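Local coordinates for phenol hydroxylase component phL (Pseudomonas stutzeri, PDB 3U52), which is probably the beta subunit of the oxygenase of a multicomponent phenol hydroxylase, a bacterial diiron enzyme whose metal site lies in another subunit, at residues S98-C102 with S247-E251. Numbering follows the deposited sequence.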
ATOM      1  N   SER D  98     -11.879   9.248 -23.469  1.00 23.21           N
ATOM      2  CA  SER D  98     -12.906   9.616 -24.480  1.00 23.49           C
ATOM      3  C   SER D  98     -12.762  11.050 -24.958  1.00 23.44           C
ATOM      4  O   SER D  98     -12.912  11.315 -26.128  1.00 22.31           O
ATOM      5  CB  SER D  98     -14.298   9.354 -23.958  1.00 23.19           C
ATOM      6  OG  SER D  98     -14.400   7.980 -23.694  1.00 26.87           O
ATOM      7  N   PHE D  99     -12.468  11.974 -24.035  1.00 24.71           N
ATOM      8  CA  PHE D  99     -12.122  13.368 -24.394  1.00 24.96           C
ATOM      9  C   PHE D  99     -10.891  13.490 -25.292  1.00 25.07           C
ATOM     10  O   PHE D  99     -10.905  14.242 -26.263  1.00 24.81           O
ATOM     11  CB  PHE D  99     -12.013  14.282 -23.123  1.00 24.83           C
ATOM     12  CG  PHE D  99     -13.323  14.854 -22.704  1.00 26.07           C
ATOM     13  CD1 PHE D  99     -14.222  14.099 -21.969  1.00 23.79           C
ATOM     14  CD2 PHE D  99     -13.695  16.130 -23.136  1.00 26.75           C
ATOM     15  CE1 PHE D  99     -15.474  14.604 -21.623  1.00 30.43           C
ATOM     16  CE2 PHE D  99     -14.952  16.644 -22.813  1.00 28.78           C
ATOM     17  CZ  PHE D  99     -15.843  15.891 -22.060  1.00 26.13           C
ATOM     18  N   GLY D 100      -9.825  12.771 -24.968  1.00 25.93           N
ATOM     19  CA  GLY D 100      -8.609  12.790 -25.798  1.00 25.84           C
ATOM     20  C   GLY D 100      -8.861  12.265 -27.210  1.00 25.17           C
ATOM     21  O   GLY D 100      -8.365  12.823 -28.160  1.00 24.82           O
ATOM     22  N   PHE D 101      -9.631  11.192 -27.319  1.00 24.81           N
ATOM     23  CA  PHE D 101     -10.045  10.579 -28.588  1.00 25.49           C
ATOM     24  C   PHE D 101     -10.874  11.548 -29.466  1.00 26.71           C
ATOM     25  O   PHE D 101     -10.634  11.658 -30.648  1.00 26.21           O
ATOM     26  CB  PHE D 101     -10.846   9.343 -28.220  1.00 25.72           C
ATOM     27  CG  PHE D 101     -11.302   8.511 -29.370  1.00 26.36           C
ATOM     28  CD1 PHE D 101     -10.483   7.490 -29.883  1.00 24.11           C
ATOM     29  CD2 PHE D 101     -12.582   8.663 -29.883  1.00 26.88           C
ATOM     30  CE1 PHE D 101     -10.941   6.668 -30.914  1.00 27.37           C
ATOM     31  CE2 PHE D 101     -13.038   7.859 -30.919  1.00 28.53           C
ATOM     32  CZ  PHE D 101     -12.231   6.856 -31.423  1.00 27.17           C
ATOM     33  N   CYS D 102     -11.843  12.258 -28.883  1.00 28.16           N
ATOM     34  CA  CYS D 102     -12.664  13.202 -29.647  1.00 30.62           C
ATOM     35  C   CYS D 102     -11.827  14.409 -30.081  1.00 30.96           C
ATOM     36  O   CYS D 102     -11.960  14.887 -31.199  1.00 30.67           O
ATOM     37  CB  CYS D 102     -13.895  13.632 -28.851  1.00 31.22           C
ATOM     38  SG  CYS D 102     -15.065  12.272 -28.525  1.00 38.56           S
ATOM     39  N   SER D 247     -22.222  11.542 -27.387  1.00 30.12           N
ATOM     40  CA  SER D 247     -22.622  10.462 -26.474  1.00 29.56           C
ATOM     41  C   SER D 247     -21.467   9.857 -25.673  1.00 29.21           C
ATOM     42  O   SER D 247     -21.645   9.409 -24.554  1.00 27.85           O
ATOM     43  CB  SER D 247     -23.254   9.309 -27.236  1.00 30.13           C
ATOM     44  OG  SER D 247     -24.582   9.573 -27.586  1.00 32.96           O
ATOM     45  N   MET D 248     -20.298   9.777 -26.281  1.00 29.64           N
ATOM     46  CA  MET D 248     -19.192   9.181 -25.584  1.00 31.02           C
ATOM     47  C   MET D 248     -18.683  10.156 -24.544  1.00 30.45           C
ATOM     48  O   MET D 248     -18.088   9.740 -23.538  1.00 30.80           O
ATOM     49  CB  MET D 248     -18.088   8.714 -26.554  1.00 31.70           C
ATOM     50  CG  MET D 248     -17.363   9.810 -27.333  1.00 36.64           C
ATOM     51  SD  MET D 248     -16.097   9.073 -28.474  1.00 49.14           S
ATOM     52  CE  MET D 248     -17.083   8.516 -29.849  1.00 43.67           C
ATOM     53  N   LEU D 249     -18.946  11.445 -24.754  1.00 29.03           N
ATOM     54  CA  LEU D 249     -18.557  12.471 -23.762  1.00 27.86           C
ATOM     55  C   LEU D 249     -19.498  12.588 -22.571  1.00 27.51           C
ATOM     56  O   LEU D 249     -19.129  13.103 -21.535  1.00 28.56           O
ATOM     57  CB  LEU D 249     -18.330  13.818 -24.447  1.00 27.95           C
ATOM     58  CG  LEU D 249     -17.373  13.757 -25.646  1.00 27.53           C
ATOM     59  CD1 LEU D 249     -17.242  15.145 -26.276  1.00 28.83           C
ATOM     60  CD2 LEU D 249     -15.980  13.238 -25.198  1.00 27.33           C
ATOM     61  N   THR D 250     -20.709  12.071 -22.691  1.00 26.67           N
ATOM     62  CA  THR D 250     -21.694  12.224 -21.628  1.00 25.85           C
ATOM     63  C   THR D 250     -21.959  10.896 -20.953  1.00 24.86           C
ATOM     64  O   THR D 250     -22.932  10.749 -20.209  1.00 23.84           O
ATOM     65  CB  THR D 250     -23.011  12.804 -22.206  1.00 25.67           C
ATOM     66  OG1 THR D 250     -23.418  11.972 -23.286  1.00 28.37           O
ATOM     67  CG2 THR D 250     -22.780  14.251 -22.763  1.00 23.83           C
ATOM     68  N   GLU D 251     -21.109   9.895 -21.206  1.00 23.58           N
ATOM     69  CA  GLU D 251     -21.361   8.601 -20.595  1.00 24.47           C
ATOM     70  C   GLU D 251     -21.082   8.718 -19.089  1.00 23.08           C
ATOM     71  O   GLU D 251     -21.714   8.070 -18.286  1.00 23.08           O
ATOM     72  CB  GLU D 251     -20.514   7.480 -21.262  1.00 25.22           C
ATOM     73  CG  GLU D 251     -20.867   6.011 -20.826  1.00 28.78           C
ATOM     74  CD  GLU D 251     -22.257   5.473 -21.264  1.00 33.78           C
ATOM     75  OE1 GLU D 251     -22.946   6.054 -22.141  1.00 35.55           O
ATOM     76  OE2 GLU D 251     -22.656   4.423 -20.726  1.00 35.37           O
TER
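Met248 reaches helix 81-105 mainly through its sulfur: SD lies 3.4 Å from SG of Cys102, a nonpolar van der Waals contact, and 3.8 Å from CD2 of Phe101. The second approach is a Met-aromatic contact of oblique geometry, since SD stands 66° off the normal of the Phe101 ring. Met248 starts with CG wedged between its backbone N and carbonyl carbon (chi1 66°), and the bend at chi3 turns CE away from the Cys102 sulfur, leaving SD as the atom that faces Cys102 and Phe101. Its carbonyl O is 3.8 Å from CB of Ser98, whose hydroxyl turns back to hydrogen-bond the carbonyl O of Ser94 in its own helix. In this all-helical subunit of the methane/phenol/alkene hydroxylase family, the contact packs the short helix 246-249, just ahead of helix 251-274, against the long helix 81-105, near a second copy of the protein whose own Met248 meets this one. Leu249 sends CD2 over the centre of the Phe99 ring, 3.8 Å from the centroid and 11° off the normal, a CH-pi contact made squarely on the face. The same methyl packs 3.6 Å from SG of Cys102. Ile170 touches both Phe99 and Leu249, and Arg169 makes a cation-pi contact with the ring. Replacing Phe99 with an alanine would probably leave CD2 of Leu249 without its aromatic face and Arg169 without its pi partner.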